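Local coordinates for protein Esterase/lipase (Lactobacillus rhamnosus, PDB 4N5H) that probably hydrolyses carboxylic ester bonds, and may transfer acyl groups, as a serine esterase of the alpha/beta-hydrolase fold, at residues L112-R124 / E166-T178. The protein carries 1 engineered substitution. Sequence-based numbering, arbitrary orientation.
Sequences LRGQIQDIFASLR and ELFGVSRVNFNFT
In this alpha/beta-hydrolase fold, helix 112-129 packs against the connection that leads from helix 162-168 into strand 179-183, and three polar side chains of helix 112-129 bind carbonyls at the end of helix 162-168 and in the loop after it. Arg113 bends at chi3 (-69°) and turns its guanidinium edge to the C-terminal end of helix 162-168, where NE and NH2 both donate to Leu167 O, each at 3.0 Å and with the oxygen in the guanidinium plane; its NH1 forms a salt bridge with Asp214. One turn on, Gln117 NE2 donates to Phe168 O at 3.1 Å, tilted from the carbonyl plane. These two carbonyls lie where helix 162-168 closes in a Schellman motif, with Gly169 at positive phi. The Phe168 ring receives Leu112 CG at its edge, while Ile116 CG2 approaches CD2 obliquely; Ile158 of helix 147-158 also touches Phe168 and Val170. Val170 lies over one face of the Phe120 ring in a CH-pi contact, CG2 standing 3.9 Å from the ring centroid and almost on its normal, and CG1 reaches Phe120 CB. The loop 169-178 thus runs along helix 112-129 as the link into a parallel strand of the central sheet. Further along, Arg124 NH1 donates to Arg172 O at 2.9 Å in a nearly straight bond (171°); NH2 lies so close to Ser171 O, 2.5 Å, that the length of that bond is doubtful. Ser171 CB and Val173 CG1 sandwich this guanidinium. Leu123 CB packs on Val173 CG1 at 3.9 Å and on Phe175 CZ, whereas its CD1 reaches the edge of Phe177, with Ile70 of strand 66-72 touching both Leu123 and Phe175.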
ATOM      1  N   LEU A 112     -24.447  26.971  -6.650  1.00 14.71           N
ATOM      2  CA  LEU A 112     -23.572  27.660  -5.674  1.00 14.95           C
ATOM      3  C   LEU A 112     -24.220  27.725  -4.325  1.00 14.81           C
ATOM      4  O   LEU A 112     -23.587  27.579  -3.318  1.00 15.88           O
ATOM      5  CB  LEU A 112     -23.237  29.039  -6.218  1.00 15.33           C
ATOM      6  CG  LEU A 112     -22.460  29.979  -5.227  1.00 17.03           C
ATOM      7  CD1 LEU A 112     -21.125  29.309  -4.777  1.00 17.10           C
ATOM      8  CD2 LEU A 112     -22.211  31.330  -5.883  1.00 19.24           C
ATOM      9  N   ARG A 113     -25.543  27.961  -4.258  1.00 14.34           N
ATOM     10  CA  ARG A 113     -26.201  28.023  -2.960  1.00 15.45           C
ATOM     11  C   ARG A 113     -26.047  26.740  -2.167  1.00 14.03           C
ATOM     12  O   ARG A 113     -25.820  26.781  -0.935  1.00 15.72           O
ATOM     13  CB  ARG A 113     -27.694  28.464  -3.089  1.00 15.37           C
ATOM     14  CG  ARG A 113     -28.455  28.419  -1.815  1.00 16.55           C
ATOM     15  CD  ARG A 113     -29.899  28.836  -1.986  1.00 16.94           C
ATOM     16  NE  ARG A 113     -30.079  30.241  -2.289  1.00 17.37           N
ATOM     17  CZ  ARG A 113     -30.410  30.718  -3.490  1.00 19.10           C
ATOM     18  NH1 ARG A 113     -30.501  29.874  -4.553  1.00 19.82           N
ATOM     19  NH2 ARG A 113     -30.592  32.044  -3.662  1.00 16.94           N
ATOM     20  N   GLY A 114     -26.214  25.577  -2.825  1.00 13.81           N
ATOM     21  CA  GLY A 114     -26.097  24.242  -2.147  1.00 12.41           C
ATOM     22  C   GLY A 114     -24.646  24.138  -1.608  1.00 14.63           C
ATOM     23  O   GLY A 114     -24.485  23.657  -0.481  1.00 13.30           O
ATOM     24  N   GLN A 115     -23.683  24.591  -2.358  1.00 13.20           N
ATOM     25  CA  GLN A 115     -22.231  24.525  -1.934  1.00 13.74           C
ATOM     26  C   GLN A 115     -21.989  25.375  -0.701  1.00 13.28           C
ATOM     27  O   GLN A 115     -21.360  24.941   0.286  1.00 12.67           O
ATOM     28  CB  GLN A 115     -21.225  24.883  -3.051  1.00 13.62           C
ATOM     29  CG  GLN A 115     -21.389  23.891  -4.183  1.00 14.10           C
ATOM     30  CD  GLN A 115     -20.349  24.032  -5.227  1.00 16.84           C
ATOM     31  OE1 GLN A 115     -19.893  25.128  -5.564  1.00 18.46           O
ATOM     32  NE2 GLN A 115     -19.908  22.910  -5.720  1.00 16.39           N
ATOM     33  N   ILE A 116     -22.511  26.595  -0.718  1.00 13.67           N
ATOM     34  CA  ILE A 116     -22.410  27.503   0.410  1.00 13.58           C
ATOM     35  C   ILE A 116     -23.134  26.994   1.632  1.00 12.84           C
ATOM     36  O   ILE A 116     -22.602  27.025   2.739  1.00 13.08           O
ATOM     37  CB  ILE A 116     -22.897  28.930   0.009  1.00 12.98           C
ATOM     38  CG1 ILE A 116     -21.927  29.540  -1.069  1.00 14.43           C
ATOM     39  CG2 ILE A 116     -23.106  29.750   1.275  1.00 15.02           C
ATOM     40  CD1 ILE A 116     -20.566  29.995  -0.512  1.00 15.37           C
ATOM     41  N   GLN A 117     -24.290  26.376   1.430  1.00 12.39           N
ATOM     42  CA  GLN A 117     -25.045  25.790   2.550  1.00 13.61           C
ATOM     43  C   GLN A 117     -24.267  24.633   3.171  1.00 12.36           C
ATOM     44  O   GLN A 117     -24.206  24.528   4.415  1.00 12.97           O
ATOM     45  CB  GLN A 117     -26.423  25.356   2.104  1.00 13.94           C
ATOM     46  CG  GLN A 117     -27.316  26.546   1.899  1.00 14.90           C
ATOM     47  CD  GLN A 117     -28.761  26.161   1.415  1.00 19.97           C
ATOM     48  OE1 GLN A 117     -29.050  25.016   1.094  1.00 22.76           O
ATOM     49  NE2 GLN A 117     -29.652  27.134   1.398  1.00 20.72           N
ATOM     50  N   ASP A 118     -23.658  23.808   2.310  1.00 12.86           N
ATOM     51  CA  ASP A 118     -22.826  22.690   2.836  1.00 12.25           C
ATOM     52  C   ASP A 118     -21.673  23.211   3.654  1.00 12.72           C
ATOM     53  O   ASP A 118     -21.413  22.757   4.776  1.00 12.74           O
ATOM     54  CB  ASP A 118     -22.288  21.823   1.705  1.00 12.06           C
ATOM     55  CG  ASP A 118     -23.374  20.972   1.037  1.00 12.92           C
ATOM     56  OD1 ASP A 118     -24.521  20.875   1.580  1.00 14.44           O
ATOM     57  OD2 ASP A 118     -23.089  20.389  -0.036  1.00 14.64           O
ATOM     58  N   ILE A 119     -20.994  24.214   3.122  1.00 11.73           N
ATOM     59  CA  ILE A 119     -19.859  24.807   3.911  1.00 11.26           C
ATOM     60  C   ILE A 119     -20.294  25.387   5.230  1.00 12.64           C
ATOM     61  O   ILE A 119     -19.693  25.102   6.279  1.00 12.32           O
ATOM     62  CB  ILE A 119     -19.021  25.792   3.041  1.00 11.60           C
ATOM     63  CG1 ILE A 119     -18.395  25.143   1.840  1.00 13.68           C
ATOM     64  CG2 ILE A 119     -18.005  26.488   3.847  1.00 12.04           C
ATOM     65  CD1 ILE A 119     -17.895  26.050   0.722  1.00 15.87           C
ATOM     66  N   PHE A 120     -21.402  26.165   5.243  1.00 12.19           N
ATOM     67  CA  PHE A 120     -21.882  26.715   6.504  1.00 11.53           C
ATOM     68  C   PHE A 120     -22.337  25.611   7.475  1.00 12.33           C
ATOM     69  O   PHE A 120     -22.147  25.729   8.678  1.00 13.27           O
ATOM     70  CB  PHE A 120     -23.015  27.721   6.268  1.00 12.42           C
ATOM     71  CG  PHE A 120     -22.528  29.116   6.164  1.00 11.77           C
ATOM     72  CD1 PHE A 120     -22.088  29.580   4.902  1.00 12.76           C
ATOM     73  CD2 PHE A 120     -22.435  29.924   7.278  1.00 15.48           C
ATOM     74  CE1 PHE A 120     -21.585  30.846   4.786  1.00 12.66           C
ATOM     75  CE2 PHE A 120     -21.933  31.213   7.187  1.00 14.88           C
ATOM     76  CZ  PHE A 120     -21.447  31.635   5.966  1.00 14.27           C
ATOM     77  N   ALA A 121     -22.874  24.500   6.955  1.00 11.94           N
ATOM     78  CA  ALA A 121     -23.226  23.396   7.849  1.00 11.34           C
ATOM     79  C   ALA A 121     -22.025  22.737   8.500  1.00 11.34           C
ATOM     80  O   ALA A 121     -22.053  22.407   9.710  1.00 12.30           O
ATOM     81  CB  ALA A 121     -23.982  22.300   7.076  1.00 14.45           C
ATOM     82  N   SER A 122     -20.904  22.638   7.742  1.00 11.96           N
ATOM     83  CA  SER A 122     -19.645  22.131   8.328  1.00 11.98           C
ATOM     84  C   SER A 122     -19.119  23.098   9.357  1.00 10.64           C
ATOM     85  O   SER A 122     -18.640  22.661  10.418  1.00 11.84           O
ATOM     86  CB  SER A 122     -18.575  21.848   7.274  1.00 11.84           C
ATOM     87  OG  SER A 122     -17.975  22.993   6.718  1.00 11.43           O
ATOM     88  N   LEU A 123     -19.268  24.398   9.144  1.00 12.31           N
ATOM     89  CA  LEU A 123     -18.798  25.385  10.162  1.00 12.27           C
ATOM     90  C   LEU A 123     -19.676  25.298  11.418  1.00 11.46           C
ATOM     91  O   LEU A 123     -19.196  25.344  12.525  1.00 11.98           O
ATOM     92  CB  LEU A 123     -18.899  26.830   9.626  1.00 12.67           C
ATOM     93  CG  LEU A 123     -18.142  27.156   8.333  1.00 16.31           C
ATOM     94  CD1 LEU A 123     -18.401  28.596   7.904  1.00 16.62           C
ATOM     95  CD2 LEU A 123     -16.724  26.981   8.494  1.00 16.29           C
ATOM     96  N   ARG A 124     -21.011  25.207  11.236  1.00 11.97           N
ATOM     97  CA  ARG A 124     -21.921  25.032  12.316  1.00 12.99           C
ATOM     98  C   ARG A 124     -21.646  23.769  13.116  1.00 13.35           C
ATOM     99  O   ARG A 124     -21.628  23.795  14.329  1.00 14.30           O
ATOM    100  CB  ARG A 124     -23.383  25.042  11.856  1.00 14.60           C
ATOM    101  CG  ARG A 124     -24.350  25.291  13.005  1.00 19.41           C
ATOM    102  CD  ARG A 124     -25.801  25.675  12.508  1.00 22.07           C
ATOM    103  NE  ARG A 124     -25.730  26.499  11.288  1.00 25.59           N
ATOM    104  CZ  ARG A 124     -25.481  27.806  11.255  1.00 33.86           C
ATOM    105  NH1 ARG A 124     -25.442  28.505  12.391  1.00 36.86           N
ATOM    106  NH2 ARG A 124     -25.318  28.411  10.075  1.00 39.33           N
ATOM    107  N   GLU A 166     -29.601  35.664   4.351  1.00 18.70           N
ATOM    108  CA  GLU A 166     -30.980  35.341   3.896  1.00 20.30           C
ATOM    109  C   GLU A 166     -30.944  34.861   2.481  1.00 19.92           C
ATOM    110  O   GLU A 166     -31.632  33.876   2.143  1.00 21.03           O
ATOM    111  CB  GLU A 166     -31.824  36.594   3.979  1.00 23.20           C
ATOM    112  CG  GLU A 166     -31.969  37.007   5.434  1.00 26.89           C
ATOM    113  CD  GLU A 166     -33.218  36.540   6.100  1.00 38.36           C
ATOM    114  OE1 GLU A 166     -34.036  35.912   5.414  1.00 34.12           O
ATOM    115  OE2 GLU A 166     -33.395  36.845   7.311  1.00 43.10           O
ATOM    116  N   LEU A 167     -30.190  35.524   1.610  1.00 18.38           N
ATOM    117  CA  LEU A 167     -30.196  35.121   0.179  0.50 19.19           C
ATOM    118  C   LEU A 167     -29.617  33.698  -0.033  1.00 19.85           C
ATOM    119  O   LEU A 167     -30.144  32.918  -0.852  1.00 18.98           O
ATOM    120  CB  LEU A 167     -29.465  36.133  -0.713  0.50 22.38           C
ATOM    121  CG  LEU A 167     -30.080  37.501  -1.034  0.50 25.30           C
ATOM    122  CD1 LEU A 167     -29.198  38.130  -2.121  0.50 25.55           C
ATOM    123  CD2 LEU A 167     -31.539  37.457  -1.494  0.50 28.00           C
ATOM    124  N   PHE A 168     -28.562  33.356   0.710  1.00 17.91           N
ATOM    125  CA  PHE A 168     -27.975  32.068   0.590  1.00 16.99           C
ATOM    126  C   PHE A 168     -28.613  31.003   1.455  1.00 18.24           C
ATOM    127  O   PHE A 168     -28.194  29.863   1.361  1.00 16.67           O
ATOM    128  CB  PHE A 168     -26.452  32.159   0.845  1.00 17.22           C
ATOM    129  CG  PHE A 168     -25.706  32.750  -0.315  1.00 16.38           C
ATOM    130  CD1 PHE A 168     -25.476  34.093  -0.387  1.00 17.36           C
ATOM    131  CD2 PHE A 168     -25.217  31.931  -1.360  1.00 15.94           C
ATOM    132  CE1 PHE A 168     -24.795  34.642  -1.469  1.00 18.92           C
ATOM    133  CE2 PHE A 168     -24.460  32.494  -2.429  1.00 17.25           C
ATOM    134  CZ  PHE A 168     -24.287  33.839  -2.468  1.00 18.52           C
ATOM    135  N   GLY A 169     -29.587  31.371   2.273  1.00 18.06           N
ATOM    136  CA  GLY A 169     -30.301  30.405   3.116  1.00 18.61           C
ATOM    137  C   GLY A 169     -29.404  29.796   4.184  1.00 17.93           C
ATOM    138  O   GLY A 169     -29.589  28.617   4.477  1.00 18.02           O
ATOM    139  N   VAL A 170     -28.578  30.611   4.835  1.00 15.36           N
ATOM    140  CA  VAL A 170     -27.691  30.128   5.955  1.00 15.67           C
ATOM    141  C   VAL A 170     -27.852  31.053   7.128  1.00 19.33           C
ATOM    142  O   VAL A 170     -28.394  32.087   6.987  1.00 21.96           O
ATOM    143  CB  VAL A 170     -26.195  30.047   5.521  1.00 15.42           C
ATOM    144  CG1 VAL A 170     -26.036  29.117   4.362  1.00 15.87           C
ATOM    145  CG2 VAL A 170     -25.610  31.388   5.114  1.00 16.75           C
ATOM    146  N   SER A 171     -27.524  30.549   8.289  1.00 22.25           N
ATOM    147  CA  SER A 171     -27.414  31.362   9.508  1.00 25.57           C
ATOM    148  C   SER A 171     -25.963  31.622   9.782  1.00 23.45           C
ATOM    149  O   SER A 171     -25.113  30.811   9.481  1.00 20.25           O
ATOM    150  CB  SER A 171     -27.969  30.532  10.668  1.00 31.18           C
ATOM    151  OG  SER A 171     -29.331  30.317  10.465  1.00 45.01           O
ATOM    152  N   ARG A 172     -25.688  32.722  10.433  1.00 21.83           N
ATOM    153  CA  ARG A 172     -24.316  33.000  10.875  1.00 22.76           C
ATOM    154  C   ARG A 172     -23.898  31.878  11.831  1.00 18.43           C
ATOM    155  O   ARG A 172     -24.704  31.279  12.541  1.00 18.04           O
ATOM    156  CB  ARG A 172     -24.208  34.336  11.562  1.00 25.66           C
ATOM    157  CG  ARG A 172     -24.911  34.510  12.886  1.00 32.11           C
ATOM    158  CD  ARG A 172     -24.587  35.886  13.581  1.00 38.12           C
ATOM    159  NE  ARG A 172     -23.348  35.710  14.379  1.00 47.97           N
ATOM    160  CZ  ARG A 172     -22.140  36.230  14.134  1.00 51.88           C
ATOM    161  NH1 ARG A 172     -21.907  37.062  13.081  1.00 58.24           N
ATOM    162  NH2 ARG A 172     -21.142  35.902  14.955  1.00 55.55           N
ATOM    163  N   VAL A 173     -22.596  31.652  11.894  1.00 16.74           N
ATOM    164  CA  VAL A 173     -22.054  30.745  12.876  1.00 15.54           C
ATOM    165  C   VAL A 173     -21.486  31.559  14.054  1.00 15.63           C
ATOM    166  O   VAL A 173     -21.194  32.750  13.929  1.00 16.91           O
ATOM    167  CB  VAL A 173     -21.018  29.762  12.317  1.00 18.81           C
ATOM    168  CG1 VAL A 173     -21.727  28.870  11.295  1.00 22.07           C
ATOM    169  CG2 VAL A 173     -19.797  30.472  11.721  1.00 18.79           C
ATOM    170  N   ASN A 174     -21.335  30.901  15.186  1.00 16.90           N
ATOM    171  CA  ASN A 174     -20.978  31.583  16.445  1.00 17.53           C
ATOM    172  C   ASN A 174     -19.447  31.667  16.641  1.00 20.05           C
ATOM    173  O   ASN A 174     -18.914  31.385  17.762  1.00 25.24           O
ATOM    174  CB  ASN A 174     -21.659  30.819  17.606  1.00 20.64           C
ATOM    175  CG  ASN A 174     -21.598  31.539  18.951  1.00 31.75           C
ATOM    176  OD1 ASN A 174     -21.628  30.878  20.031  1.00 45.60           O
ATOM    177  ND2 ASN A 174     -21.589  32.851  18.931  1.00 36.04           N
ATOM    178  N   PHE A 175     -18.706  31.981  15.601  1.00 15.59           N
ATOM    179  CA  PHE A 175     -17.310  32.333  15.702  1.00 15.92           C
ATOM    180  C   PHE A 175     -17.015  33.198  14.518  1.00 18.10           C
ATOM    181  O   PHE A 175     -17.856  33.317  13.657  1.00 18.62           O
ATOM    182  CB  PHE A 175     -16.414  31.102  15.833  1.00 14.94           C
ATOM    183  CG  PHE A 175     -16.475  30.107  14.674  1.00 14.13           C
ATOM    184  CD1 PHE A 175     -15.705  30.291  13.503  1.00 14.41           C
ATOM    185  CD2 PHE A 175     -17.315  29.014  14.724  1.00 15.17           C
ATOM    186  CE1 PHE A 175     -15.743  29.378  12.460  1.00 15.62           C
ATOM    187  CE2 PHE A 175     -17.329  28.044  13.688  1.00 15.05           C
ATOM    188  CZ  PHE A 175     -16.524  28.225  12.556  1.00 15.54           C
ATOM    189  N   ASN A 176     -15.852  33.854  14.532  1.00 18.47           N
ATOM    190  CA  ASN A 176     -15.497  34.804  13.469  1.00 19.65           C
ATOM    191  C   ASN A 176     -14.224  34.253  12.821  1.00 16.91           C
ATOM    192  O   ASN A 176     -13.540  33.432  13.421  1.00 17.40           O
ATOM    193  CB  ASN A 176     -15.117  36.166  14.074  1.00 27.94           C
ATOM    194  CG  ASN A 176     -16.218  36.796  14.982  1.00 34.32           C
ATOM    195  OD1 ASN A 176     -17.343  37.040  14.550  1.00 34.17           O
ATOM    196  ND2 ASN A 176     -15.848  37.083  16.270  1.00 37.34           N
ATOM    197  N   PHE A 177     -13.839  34.799  11.698  1.00 14.32           N
ATOM    198  CA  PHE A 177     -12.570  34.485  11.027  1.00 14.52           C
ATOM    199  C   PHE A 177     -11.526  35.528  11.376  1.00 14.74           C
ATOM    200  O   PHE A 177     -11.783  36.769  11.208  1.00 15.28           O
ATOM    201  CB  PHE A 177     -12.761  34.429   9.521  1.00 15.51           C
ATOM    202  CG  PHE A 177     -13.900  33.560   9.100  1.00 15.74           C
ATOM    203  CD1 PHE A 177     -14.923  34.047   8.332  1.00 15.93           C
ATOM    204  CD2 PHE A 177     -13.929  32.244   9.523  1.00 15.89           C
ATOM    205  CE1 PHE A 177     -16.006  33.218   7.974  1.00 19.22           C
ATOM    206  CE2 PHE A 177     -14.971  31.420   9.131  1.00 16.76           C
ATOM    207  CZ  PHE A 177     -16.026  31.905   8.396  1.00 17.19           C
ATOM    208  N   THR A 178     -10.409  35.083  11.916  1.00 14.64           N
ATOM    209  CA  THR A 178      -9.279  35.922  12.235  1.00 15.22           C
ATOM    210  C   THR A 178      -8.535  36.422  10.977  1.00 15.09           C
ATOM    211  O   THR A 178      -8.097  37.580  10.894  1.00 15.45           O
ATOM    212  CB  THR A 178      -8.319  35.145  13.167  1.00 16.54           C
ATOM    213  OG1 THR A 178      -9.062  34.679  14.275  1.00 16.69           O
ATOM    214  CG2 THR A 178      -7.167  36.009  13.653  1.00 18.76           C
TER
HETATM  215  O   HOH W   1     -26.465  27.697   8.077  1.00 32.51           O